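Local coordinates for PUA domain-containing protein (Archaeoglobus fulgidus DSM 4304, PDB 2Q07), which probably takes part in making the modified nucleoside archaeosine in tRNA, this C-terminal part of the longer protein ending in a PUA domain of the kind that binds RNA, at residues A[220-225]-A[268-273]; A[102-107]-A[125-130]; A[224-229]-A[261-266]; A[280-283]-A[289-292]. One frame throughout, in Å; residues are numbered along the deposited sequence.

Contact 1 of 4, residues A[220-225]-A[268-273]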
loop_
_atom_site.group_PDB
_atom_site.type_symbol
_atom_site.label_atom_id
_atom_site.label_comp_id
_atom_site.label_asym_id
_atom_site.label_seq_id
_atom_site.Cartn_x
_atom_site.Cartn_y
_atom_site.Cartn_z
ATOM N N LYS A 220 -14.905 15.138 0.526
ATOM C CA LYS A 220 -14.621 15.307 -0.898
ATOM C C LYS A 220 -14.404 13.997 -1.643
ATOM O O LYS A 220 -14.938 13.807 -2.737
ATOM C CB LYS A 220 -13.397 16.208 -1.096
ATOM C CG LYS A 220 -13.108 17.125 0.079
ATOM C CD LYS A 220 -12.697 16.293 1.297
ATOM C CE LYS A 220 -12.590 17.099 2.560
ATOM N NZ LYS A 220 -12.446 16.162 3.701
ATOM N N ILE A 221 -13.626 13.091 -1.054
ATOM C CA ILE A 221 -13.358 11.814 -1.699
ATOM C C ILE A 221 -14.598 10.939 -1.739
ATOM O O ILE A 221 -14.930 10.403 -2.788
ATOM C CB ILE A 221 -12.211 11.045 -1.001
ATOM C CG1 ILE A 221 -10.913 11.845 -1.131
ATOM C CG2 ILE A 221 -12.059 9.667 -1.620
ATOM C CD1 ILE A 221 -9.674 11.112 -0.671
ATOM N N ALA A 222 -15.264 10.795 -0.594
ATOM C CA ALA A 222 -16.494 10.013 -0.496
ATOM C C ALA A 222 -17.496 10.555 -1.519
ATOM O O ALA A 222 -18.225 9.788 -2.153
ATOM C CB ALA A 222 -17.078 10.125 0.926
ATOM N N ALA A 223 -17.518 11.881 -1.663
ATOM C CA ALA A 223 -18.405 12.559 -2.607
ATOM C C ALA A 223 -18.049 12.125 -4.020
ATOM O O ALA A 223 -18.927 11.832 -4.830
ATOM C CB ALA A 223 -18.261 14.079 -2.475
ATOM N N TYR A 224 -16.753 12.072 -4.306
ATOM C CA TYR A 224 -16.294 11.658 -5.621
ATOM C C TYR A 224 -16.695 10.211 -5.891
ATOM O O TYR A 224 -17.214 9.904 -6.964
ATOM C CB TYR A 224 -14.776 11.796 -5.732
ATOM C CG TYR A 224 -14.243 11.334 -7.066
ATOM C CD1 TYR A 224 -14.383 12.127 -8.207
ATOM C CD2 TYR A 224 -13.618 10.095 -7.196
ATOM C CE1 TYR A 224 -13.912 11.700 -9.445
ATOM C CE2 TYR A 224 -13.143 9.655 -8.432
ATOM C CZ TYR A 224 -13.292 10.464 -9.549
ATOM O OH TYR A 224 -12.812 10.041 -10.769
ATOM N N LEU A 225 -16.457 9.325 -4.922
ATOM C CA LEU A 225 -16.808 7.907 -5.071
ATOM C C LEU A 225 -18.320 7.727 -5.271
ATOM O O LEU A 225 -18.761 6.870 -6.045
ATOM C CB LEU A 225 -16.354 7.100 -3.838
ATOM C CG LEU A 225 -14.850 7.017 -3.520
ATOM C CD1 LEU A 225 -14.637 6.365 -2.158
ATOM C CD2 LEU A 225 -14.148 6.225 -4.600
ATOM N N ARG A 268 -31.121 12.210 1.957
ATOM C CA ARG A 268 -30.739 13.331 2.812
ATOM C C ARG A 268 -29.272 13.353 3.238
ATOM O O ARG A 268 -28.755 14.402 3.618
ATOM C CB ARG A 268 -31.613 13.368 4.069
ATOM C CG ARG A 268 -31.322 12.241 5.046
ATOM C CD ARG A 268 -31.798 12.565 6.458
ATOM N NE ARG A 268 -33.250 12.692 6.560
ATOM C CZ ARG A 268 -33.895 12.935 7.698
ATOM N NH1 ARG A 268 -33.213 13.077 8.828
ATOM N NH2 ARG A 268 -35.218 13.035 7.711
ATOM N N ILE A 269 -28.602 12.208 3.183
ATOM C CA ILE A 269 -27.206 12.157 3.587
ATOM C C ILE A 269 -26.393 11.092 2.876
ATOM O O ILE A 269 -26.920 10.228 2.168
ATOM C CB ILE A 269 -27.052 11.850 5.109
ATOM C CG1 ILE A 269 -27.576 10.444 5.405
ATOM C CG2 ILE A 269 -27.816 12.859 5.953
ATOM C CD1 ILE A 269 -27.230 9.943 6.786
ATOM N N PHE A 270 -25.085 11.182 3.072
ATOM C CA PHE A 270 -24.164 10.189 2.564
ATOM C C PHE A 270 -23.071 10.132 3.618
ATOM O O PHE A 270 -22.870 11.096 4.358
ATOM C CB PHE A 270 -23.639 10.545 1.163
ATOM C CG PHE A 270 -22.701 11.711 1.113
ATOM C CD1 PHE A 270 -21.328 11.507 0.977
ATOM C CD2 PHE A 270 -23.190 13.013 1.114
ATOM C CE1 PHE A 270 -20.459 12.578 0.836
ATOM C CE2 PHE A 270 -22.335 14.097 0.972
ATOM C CZ PHE A 270 -20.964 13.883 0.831
ATOM N N GLY A 271 -22.412 8.986 3.732
ATOM C CA GLY A 271 -21.373 8.854 4.731
ATOM C C GLY A 271 -20.292 7.842 4.406
ATOM O O GLY A 271 -20.241 7.279 3.313
ATOM N N VAL A 272 -19.421 7.626 5.381
ATOM C CA VAL A 272 -18.300 6.709 5.252
ATOM C C VAL A 272 -18.426 5.633 6.324
ATOM O O VAL A 272 -18.838 5.923 7.444
ATOM C CB VAL A 272 -16.960 7.459 5.455
ATOM C CG1 VAL A 272 -15.801 6.478 5.427
ATOM C CG2 VAL A 272 -16.786 8.521 4.378
ATOM N N GLY A 273 -18.080 4.400 5.971
ATOM C CA GLY A 273 -18.140 3.308 6.925
ATOM C C GLY A 273 -17.301 2.115 6.501
ATOM O O GLY A 273 -16.680 2.117 5.436
#
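Ala222 and Ala223, on one side of helix 219-227, meet Phe270 and Val272 of strand 270-275, so that the helix lies across the curved sheet of the PUA fold. This is a case of a helix brought close by small residues: the axes of 220-225 and 270-273 approach to 8.8 Å, with 106° between their directions. Ala222 comes first and points its methyl toward the strand. Its CB rests 3.8 Å from CG2 of Val272, the branch that lies beside the valine's own backbone N, and also meets the rim of the Phe270 ring, 4.2 Å from CE1 and near the ring plane. The same alanine touches Val263 on the neighbouring strand, so one methyl bridges two strands. Ala223 follows, and here the ring reaches the helix backbone as well as the side chain. A chi1 of 70° sets CG of Phe270 between the backbone N and the carbonyl carbon, and CE1 arrives 4.2 Å from Ala223 CB. Elsewhere the ring meets Phe297 with the planes at about 50° and also touches His265. One turn beyond Ala222, Leu225 turns to Val263 and Ile217 and carries the apolar seam past Val272, which touches Ile217 too. The seam thus joins the pre-PUA part of the chain to the PUA domain through van der Waals packing. At its tightest approach to the helix backbone, Phe270 CE1 stands 3.9 Å from Ala223 N, an approach oblique to the ring.

Contact 2 of 4, residues A[102-107]-A[125-130]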
loop_
_atom_site.group_PDB
_atom_site.type_symbol
_atom_site.label_atom_id
_atom_site.label_comp_id
_atom_site.label_asym_id
_atom_site.label_seq_id
_atom_site.Cartn_x
_atom_site.Cartn_y
_atom_site.Cartn_z
ATOM N N GLY A 102 8.734 -16.047 -6.747
ATOM C CA GLY A 102 7.647 -15.927 -7.705
ATOM C C GLY A 102 6.984 -14.562 -7.656
ATOM O O GLY A 102 6.816 -13.916 -8.693
ATOM N N TRP A 103 6.615 -14.119 -6.454
ATOM C CA TRP A 103 5.981 -12.816 -6.300
ATOM C C TRP A 103 6.929 -11.646 -6.515
ATOM O O TRP A 103 6.563 -10.656 -7.159
ATOM C CB TRP A 103 5.298 -12.714 -4.933
ATOM C CG TRP A 103 3.987 -13.450 -4.934
ATOM C CD1 TRP A 103 3.689 -14.606 -4.272
ATOM C CD2 TRP A 103 2.834 -13.132 -5.725
ATOM N NE1 TRP A 103 2.421 -15.033 -4.612
ATOM C CE2 TRP A 103 1.876 -14.145 -5.499
ATOM C CE3 TRP A 103 2.521 -12.088 -6.607
ATOM C CZ2 TRP A 103 0.617 -14.146 -6.126
ATOM C CZ3 TRP A 103 1.273 -12.088 -7.231
ATOM C CH2 TRP A 103 0.336 -13.115 -6.984
ATOM N N LEU A 104 8.153 -11.759 -6.000
ATOM C CA LEU A 104 9.128 -10.690 -6.171
ATOM C C LEU A 104 9.347 -10.417 -7.658
ATOM O O LEU A 104 9.421 -9.251 -8.081
ATOM C CB LEU A 104 10.467 -11.056 -5.516
ATOM C CG LEU A 104 11.614 -10.070 -5.800
ATOM C CD1 LEU A 104 11.279 -8.683 -5.237
ATOM C CD2 LEU A 104 12.915 -10.587 -5.184
ATOM N N LYS A 105 9.452 -11.493 -8.441
ATOM C CA LYS A 105 9.648 -11.380 -9.882
ATOM C C LYS A 105 8.516 -10.592 -10.529
ATOM O O LYS A 105 8.750 -9.778 -11.420
ATOM C CB LYS A 105 9.724 -12.757 -10.555
ATOM C CG LYS A 105 9.955 -12.628 -12.063
ATOM C CD LYS A 105 10.367 -13.921 -12.746
ATOM C CE LYS A 105 9.184 -14.813 -13.046
ATOM N NZ LYS A 105 9.584 -15.921 -13.960
ATOM N N ARG A 106 7.289 -10.857 -10.085
ATOM C CA ARG A 106 6.118 -10.168 -10.616
ATOM C C ARG A 106 6.189 -8.667 -10.436
ATOM O O ARG A 106 5.880 -7.918 -11.354
ATOM C CB ARG A 106 4.854 -10.707 -9.956
ATOM C CG ARG A 106 4.701 -12.187 -10.176
ATOM C CD ARG A 106 3.276 -12.634 -10.018
ATOM N NE ARG A 106 3.167 -14.073 -10.213
ATOM C CZ ARG A 106 2.016 -14.718 -10.338
ATOM N NH1 ARG A 106 0.870 -14.045 -10.293
ATOM N NH2 ARG A 106 2.011 -16.035 -10.503
ATOM N N PHE A 107 6.603 -8.222 -9.253
ATOM C CA PHE A 107 6.721 -6.791 -8.990
ATOM C C PHE A 107 7.853 -6.156 -9.800
ATOM O O PHE A 107 7.728 -5.039 -10.288
ATOM C CB PHE A 107 6.947 -6.539 -7.498
ATOM C CG PHE A 107 5.691 -6.628 -6.672
ATOM C CD1 PHE A 107 5.526 -7.645 -5.739
ATOM C CD2 PHE A 107 4.687 -5.679 -6.810
ATOM C CE1 PHE A 107 4.383 -7.714 -4.953
ATOM C CE2 PHE A 107 3.532 -5.737 -6.025
ATOM C CZ PHE A 107 3.379 -6.753 -5.097
ATOM N N ARG A 125 19.480 -13.329 -0.516
ATOM C CA ARG A 125 20.171 -13.344 -1.793
ATOM C C ARG A 125 19.723 -14.553 -2.602
ATOM O O ARG A 125 19.644 -14.492 -3.831
ATOM C CB ARG A 125 21.689 -13.371 -1.593
ATOM C CG ARG A 125 22.275 -12.004 -1.279
ATOM C CD ARG A 125 23.782 -11.976 -1.463
ATOM N NE ARG A 125 24.186 -12.636 -2.701
ATOM C CZ ARG A 125 25.354 -12.443 -3.305
ATOM N NH1 ARG A 125 26.240 -11.600 -2.791
ATOM N NH2 ARG A 125 25.637 -13.100 -4.422
ATOM N N LYS A 126 19.427 -15.652 -1.912
ATOM C CA LYS A 126 18.966 -16.857 -2.588
ATOM C C LYS A 126 17.654 -16.562 -3.304
ATOM O O LYS A 126 17.427 -17.036 -4.414
ATOM C CB LYS A 126 18.753 -17.994 -1.589
ATOM C CG LYS A 126 20.030 -18.611 -1.052
ATOM C CD LYS A 126 19.708 -19.830 -0.198
ATOM C CE LYS A 126 20.964 -20.599 0.179
ATOM N NZ LYS A 126 20.640 -21.820 0.973
ATOM N N VAL A 127 16.787 -15.785 -2.663
ATOM C CA VAL A 127 15.511 -15.428 -3.267
ATOM C C VAL A 127 15.792 -14.627 -4.541
ATOM O O VAL A 127 15.299 -14.960 -5.617
ATOM C CB VAL A 127 14.653 -14.575 -2.293
ATOM C CG1 VAL A 127 13.496 -13.930 -3.033
ATOM C CG2 VAL A 127 14.128 -15.451 -1.150
ATOM N N VAL A 128 16.603 -13.581 -4.409
ATOM C CA VAL A 128 16.953 -12.720 -5.537
ATOM C C VAL A 128 17.669 -13.502 -6.638
ATOM O O VAL A 128 17.398 -13.323 -7.835
ATOM C CB VAL A 128 17.845 -11.553 -5.063
ATOM C CG1 VAL A 128 18.184 -10.633 -6.229
ATOM C CG2 VAL A 128 17.131 -10.783 -3.960
ATOM N N GLU A 129 18.580 -14.377 -6.234
ATOM C CA GLU A 129 19.316 -15.173 -7.202
ATOM C C GLU A 129 18.367 -15.956 -8.098
ATOM O O GLU A 129 18.622 -16.103 -9.290
ATOM C CB GLU A 129 20.289 -16.112 -6.484
ATOM C CG GLU A 129 21.597 -15.418 -6.113
ATOM C CD GLU A 129 22.437 -16.224 -5.150
ATOM O OE1 GLU A 129 22.573 -17.446 -5.361
ATOM O OE2 GLU A 129 22.966 -15.636 -4.184
ATOM N N ARG A 130 17.264 -16.437 -7.529
ATOM C CA ARG A 130 16.274 -17.176 -8.301
ATOM C C ARG A 130 15.653 -16.296 -9.379
ATOM O O ARG A 130 15.441 -16.737 -10.506
ATOM C CB ARG A 130 15.149 -17.686 -7.398
ATOM C CG ARG A 130 15.508 -18.842 -6.487
ATOM C CD ARG A 130 15.798 -20.124 -7.274
ATOM N NE ARG A 130 15.634 -21.314 -6.437
ATOM C CZ ARG A 130 14.456 -21.836 -6.106
ATOM N NH1 ARG A 130 13.335 -21.283 -6.547
ATOM N NH2 ARG A 130 14.394 -22.909 -5.326
#
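The helical bond from Glu129 N to Arg125 O, 2.6 Å long, spans the turn that holds Val127 and Val128 against Leu104 of the neighbouring helix. On the far side of that turn a long salt bridge, 3.6 Å from Arg125 NE to Glu129 OE2, ties the same two residues through their side chains, and Arg125 also makes a cation-pi contact with Tyr141. The inward side is purely apolar. Leu104 carries its CG anti to the backbone N (chi1 172°), which with chi2 near 62° sends one methyl, CD2, across to the second helix. There it lies 4.0 Å from CG1 of Val127 and, more loosely, 4.4 Å from CG2 of Val128; the leucine and Val127 side chains cross obliquely. Helices 94-111 and 123-132 both pack on the mixed sheet of the domain of unknown function, probably related in fold to uracil-DNA glycosylases, and helix 123-132 is the crossover between the parallel strands 115-118 and 138-141. Leu104 and Val128 both reach Ile65 of that sheet, and Leu104 touches Ile63 and Val70 as well. Around this buried core, salt bridges from Arg130 to Glu94 and from Lys105 to Glu134 link the two helical regions.

Contact 3 of 4, residues A[224-229]-A[261-266]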
loop_
_atom_site.group_PDB
_atom_site.type_symbol
_atom_site.label_atom_id
_atom_site.label_comp_id
_atom_site.label_asym_id
_atom_site.label_seq_id
_atom_site.Cartn_x
_atom_site.Cartn_y
_atom_site.Cartn_z
ATOM N N TYR A 224 -16.753 12.072 -4.306
ATOM C CA TYR A 224 -16.294 11.658 -5.621
ATOM C C TYR A 224 -16.695 10.211 -5.891
ATOM O O TYR A 224 -17.214 9.904 -6.964
ATOM C CB TYR A 224 -14.776 11.796 -5.732
ATOM C CG TYR A 224 -14.243 11.334 -7.066
ATOM C CD1 TYR A 224 -14.383 12.127 -8.207
ATOM C CD2 TYR A 224 -13.618 10.095 -7.196
ATOM C CE1 TYR A 224 -13.912 11.700 -9.445
ATOM C CE2 TYR A 224 -13.143 9.655 -8.432
ATOM C CZ TYR A 224 -13.292 10.464 -9.549
ATOM O OH TYR A 224 -12.812 10.041 -10.769
ATOM N N LEU A 225 -16.457 9.325 -4.922
ATOM C CA LEU A 225 -16.808 7.907 -5.071
ATOM C C LEU A 225 -18.320 7.727 -5.271
ATOM O O LEU A 225 -18.761 6.870 -6.045
ATOM C CB LEU A 225 -16.354 7.100 -3.838
ATOM C CG LEU A 225 -14.850 7.017 -3.520
ATOM C CD1 LEU A 225 -14.637 6.365 -2.158
ATOM C CD2 LEU A 225 -14.148 6.225 -4.600
ATOM N N LEU A 226 -19.108 8.530 -4.566
ATOM C CA LEU A 226 -20.561 8.474 -4.672
ATOM C C LEU A 226 -20.968 8.855 -6.093
ATOM O O LEU A 226 -21.831 8.215 -6.692
ATOM C CB LEU A 226 -21.202 9.437 -3.665
ATOM C CG LEU A 226 -22.729 9.421 -3.540
ATOM C CD1 LEU A 226 -23.193 8.015 -3.198
ATOM C CD2 LEU A 226 -23.174 10.398 -2.465
ATOM N N GLU A 227 -20.333 9.895 -6.626
ATOM C CA GLU A 227 -20.596 10.367 -7.983
ATOM C C GLU A 227 -20.362 9.262 -9.001
ATOM O O GLU A 227 -21.232 8.956 -9.821
ATOM C CB GLU A 227 -19.666 11.528 -8.340
ATOM C CG GLU A 227 -20.130 12.902 -7.926
ATOM C CD GLU A 227 -19.056 13.948 -8.169
ATOM O OE1 GLU A 227 -18.530 14.010 -9.303
ATOM O OE2 GLU A 227 -18.737 14.704 -7.226
ATOM N N LYS A 228 -19.169 8.679 -8.955
ATOM C CA LYS A 228 -18.797 7.623 -9.885
ATOM C C LYS A 228 -19.470 6.306 -9.525
ATOM O O LYS A 228 -19.179 5.267 -10.109
ATOM C CB LYS A 228 -17.275 7.469 -9.905
ATOM C CG LYS A 228 -16.543 8.769 -10.198
ATOM C CD LYS A 228 -17.051 9.400 -11.487
ATOM C CE LYS A 228 -16.352 10.719 -11.788
ATOM N NZ LYS A 228 -16.957 11.411 -12.963
ATOM N N ASN A 229 -20.382 6.371 -8.564
ATOM C CA ASN A 229 -21.131 5.214 -8.103
ATOM C C ASN A 229 -20.288 3.961 -7.883
ATOM O O ASN A 229 -20.644 2.876 -8.351
ATOM C CB ASN A 229 -22.257 4.900 -9.087
ATOM C CG ASN A 229 -23.587 4.695 -8.396
ATOM O OD1 ASN A 229 -23.727 3.816 -7.547
ATOM N ND2 ASN A 229 -24.575 5.516 -8.753
ATOM N N VAL A 261 -13.850 0.064 2.760
ATOM C CA VAL A 261 -14.411 1.350 3.143
ATOM C C VAL A 261 -15.452 1.613 2.059
ATOM O O VAL A 261 -15.148 1.548 0.859
ATOM C CB VAL A 261 -13.356 2.487 3.126
ATOM C CG1 VAL A 261 -14.038 3.840 3.308
ATOM C CG2 VAL A 261 -12.348 2.280 4.236
ATOM N N VAL A 262 -16.681 1.884 2.478
ATOM C CA VAL A 262 -17.753 2.137 1.532
ATOM C C VAL A 262 -18.408 3.478 1.817
ATOM O O VAL A 262 -18.267 4.037 2.901
ATOM C CB VAL A 262 -18.834 1.024 1.592
ATOM C CG1 VAL A 262 -18.200 -0.336 1.306
ATOM C CG2 VAL A 262 -19.520 1.023 2.948
ATOM N N VAL A 263 -19.118 3.996 0.824
ATOM C CA VAL A 263 -19.813 5.258 0.958
ATOM C C VAL A 263 -21.300 4.967 0.825
ATOM O O VAL A 263 -21.770 4.608 -0.258
ATOM C CB VAL A 263 -19.386 6.246 -0.144
ATOM C CG1 VAL A 263 -20.244 7.497 -0.085
ATOM C CG2 VAL A 263 -17.910 6.589 0.011
ATOM N N PHE A 264 -22.029 5.099 1.931
ATOM C CA PHE A 264 -23.470 4.861 1.941
ATOM C C PHE A 264 -24.204 6.175 1.685
ATOM O O PHE A 264 -23.624 7.251 1.844
ATOM C CB PHE A 264 -23.898 4.257 3.286
ATOM C CG PHE A 264 -23.609 5.135 4.479
ATOM C CD1 PHE A 264 -24.485 6.161 4.843
ATOM C CD2 PHE A 264 -22.467 4.927 5.244
ATOM C CE1 PHE A 264 -24.226 6.968 5.954
ATOM C CE2 PHE A 264 -22.192 5.721 6.351
ATOM C CZ PHE A 264 -23.075 6.748 6.711
ATOM N N HIS A 265 -25.470 6.095 1.278
ATOM C CA HIS A 265 -26.239 7.302 0.990
ATOM C C HIS A 265 -27.753 7.080 0.812
ATOM O O HIS A 265 -28.200 5.980 0.507
ATOM C CB HIS A 265 -25.710 7.947 -0.298
ATOM C CG HIS A 265 -25.969 7.125 -1.527
ATOM N ND1 HIS A 265 -25.200 6.032 -1.867
ATOM C CD2 HIS A 265 -26.951 7.198 -2.457
ATOM C CE1 HIS A 265 -25.698 5.466 -2.953
ATOM N NE2 HIS A 265 -26.761 6.154 -3.330
ATOM N N ASN A 266 -28.520 8.145 1.030
ATOM C CA ASN A 266 -29.966 8.155 0.810
ATOM C C ASN A 266 -30.331 9.562 0.329
ATOM O O ASN A 266 -29.452 10.317 -0.082
ATOM C CB ASN A 266 -30.775 7.763 2.057
ATOM C CG ASN A 266 -30.440 8.582 3.278
ATOM O OD1 ASN A 266 -30.203 9.785 3.206
ATOM N ND2 ASN A 266 -30.457 7.928 4.425
#
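Leu226 holds its CG anti to the backbone N (chi1 -175°) while His265 folds its ring between its own N and carbonyl carbon (chi1 67°), and these two torsions bring a leucine methyl over the imidazole. CD1 of Leu226 sits 3.4 Å from the centroid of the His265 ring, 26° off the normal, a CH-pi contact over one face. The methyl is displaced toward the rim on the ND1 side, where the spacing is unusually short and perhaps partly coordinate error. Both branches of the leucine touch the histidine, CD1 over the ring and CD2 at 4.1 Å from His265 CB. Two residues back along the strand, Val263 receives the helix with both of its methyls: CG1 is 4.2 Å from Leu226 CB, and CG2 is 3.9 Å from Leu225 CD1. Consecutive leucines are thus divided between the branches of one valine. This is the end of helix 219-227 packed in the PUA fold on 261-265, a strand whose backbone pairs with 232-235 and 270-275. An alanine in place of His265 would probably leave Leu226 CD1 without the ring face it rests on and take a neighbour from Phe270, which touches both residues. The helix stops here in a Schellman motif, with Asn229 at positive phi as its C-prime residue: Asn229 N bonds to Leu226 O at 3.0 Å, and Ile230 N reaches back to Leu225 O. Beyond the turn, Asn229 OD1 is hydrogen-bonded to OG1 of Thr232, the first residue of the strand into which the chain runs on.

Contact 4 of 4, residues A[280-283]-A[289-292]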
loop_
_atom_site.group_PDB
_atom_site.type_symbol
_atom_site.label_atom_id
_atom_site.label_comp_id
_atom_site.label_asym_id
_atom_site.label_seq_id
_atom_site.Cartn_x
_atom_site.Cartn_y
_atom_site.Cartn_z
ATOM N N LYS A 280 -22.702 -8.340 -2.060
ATOM C CA LYS A 280 -23.718 -9.317 -2.443
ATOM C C LYS A 280 -24.620 -9.646 -1.256
ATOM O O LYS A 280 -25.838 -9.731 -1.393
ATOM C CB LYS A 280 -23.045 -10.605 -2.925
ATOM C CG LYS A 280 -21.745 -10.397 -3.692
ATOM C CD LYS A 280 -21.005 -11.721 -3.876
ATOM C CE LYS A 280 -19.607 -11.511 -4.445
ATOM N NZ LYS A 280 -18.763 -10.673 -3.543
ATOM N N GLU A 281 -24.009 -9.844 -0.092
ATOM C CA GLU A 281 -24.737 -10.168 1.130
ATOM C C GLU A 281 -25.646 -9.031 1.585
ATOM O O GLU A 281 -26.696 -9.269 2.182
ATOM C CB GLU A 281 -23.748 -10.515 2.247
ATOM C CG GLU A 281 -23.575 -12.010 2.506
ATOM C CD GLU A 281 -24.711 -12.610 3.339
ATOM O OE1 GLU A 281 -24.671 -13.831 3.612
ATOM O OE2 GLU A 281 -25.640 -11.865 3.724
HETATM N N MSE A 282 -25.234 -7.795 1.311
HETATM C CA MSE A 282 -26.016 -6.621 1.689
HETATM C C MSE A 282 -27.308 -6.567 0.896
HETATM O O MSE A 282 -28.399 -6.498 1.464
HETATM C CB MSE A 282 -25.227 -5.337 1.429
HETATM C CG MSE A 282 -24.112 -5.057 2.412
HETATM SE SE MSE A 282 -23.251 -3.373 2.010
HETATM C CE MSE A 282 -21.540 -3.698 2.842
ATOM N N ALA A 283 -27.172 -6.585 -0.425
ATOM C CA ALA A 283 -28.321 -6.544 -1.318
ATOM C C ALA A 283 -28.983 -7.917 -1.342
ATOM O O ALA A 283 -29.949 -8.140 -2.072
ATOM C CB ALA A 283 -27.876 -6.148 -2.719
ATOM N N ILE A 289 -25.100 -7.294 10.688
ATOM C CA ILE A 289 -24.589 -5.936 10.529
ATOM C C ILE A 289 -23.939 -5.759 9.161
ATOM O O ILE A 289 -23.001 -6.471 8.814
ATOM C CB ILE A 289 -23.546 -5.596 11.619
ATOM C CG1 ILE A 289 -24.211 -5.610 12.999
ATOM C CG2 ILE A 289 -22.928 -4.234 11.338
ATOM C CD1 ILE A 289 -23.238 -5.372 14.161
ATOM N N ALA A 290 -24.442 -4.798 8.392
ATOM C CA ALA A 290 -23.923 -4.540 7.057
ATOM C C ALA A 290 -22.750 -3.566 7.039
ATOM O O ALA A 290 -21.748 -3.807 6.357
ATOM C CB ALA A 290 -25.038 -4.019 6.164
ATOM N N ILE A 291 -22.869 -2.472 7.791
ATOM C CA ILE A 291 -21.820 -1.460 7.819
ATOM C C ILE A 291 -21.608 -0.806 9.181
ATOM O O ILE A 291 -22.561 -0.459 9.870
ATOM C CB ILE A 291 -22.135 -0.305 6.846
ATOM C CG1 ILE A 291 -22.409 -0.840 5.442
ATOM C CG2 ILE A 291 -20.983 0.691 6.843
ATOM C CD1 ILE A 291 -22.819 0.238 4.452
ATOM N N ASN A 292 -20.348 -0.636 9.559
ATOM C CA ASN A 292 -20.015 0.044 10.800
ATOM C C ASN A 292 -19.762 1.489 10.358
ATOM O O ASN A 292 -18.794 1.775 9.654
ATOM C CB ASN A 292 -18.764 -0.575 11.427
ATOM C CG ASN A 292 -19.001 -2.006 11.913
ATOM O OD1 ASN A 292 -19.726 -2.231 12.881
ATOM N ND2 ASN A 292 -18.395 -2.975 11.235
#
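The flat group here is the peptide linking Ala290 to Ile291, and the methyl of Met282 approaches its oxygen from one face: CE lies 3.5 Å from Ala290 O, well out of the peptide plane. Ala290 and Ile291 both pair through their backbones with Ile244, and Ala290 pairs with Ala276 as well. Met282, modelled as selenomethionine, comes from the short helix 279-282. Its CG lies beside the backbone N (chi1 -74°) and the chain runs extended beyond it, which carries the far methyl over the strand. Along the way CG passes 4.0 Å from Ala290 CB, and at the end CE meets CG1 of Ile291, also at 4.0 Å, the two side chains crossing at about a right angle. Thus CG meets the alanine methyl, while CE lies against both the Ala290 oxygen and the isoleucine. The same residue touches Val233, Val249, Ala252 and Ile256, so a single long side chain is packed among several parts of the domain. Two successive residues of strand 289-297 opposite one residue of strand 243-245 make a classic beta bulge, closed over here by the short helix of the PUA domain.

How the contacts relate
Contact 2 comes first along the chain and stands alone in the first domain of this fragment, an alpha/beta domain, its centre 39 to 41 Å from the other three and its nearest atoms about 20 to 21 Å away. Contacts 1 and 3 have centres only 5 Å apart: both start from helix 219-227 and reach the adjacent strands 270-275 and 261-265. Contact 4 closes last, with its centre about 17 Å from that of contact 1 and 15 Å from that of contact 3, on the same PUA sheet; Ile291 touches Val262 and Gly273. The pre-PUA helix and the short helix 279-282 therefore both cover the PUA sheet, which is well removed from the first domain's helix pair.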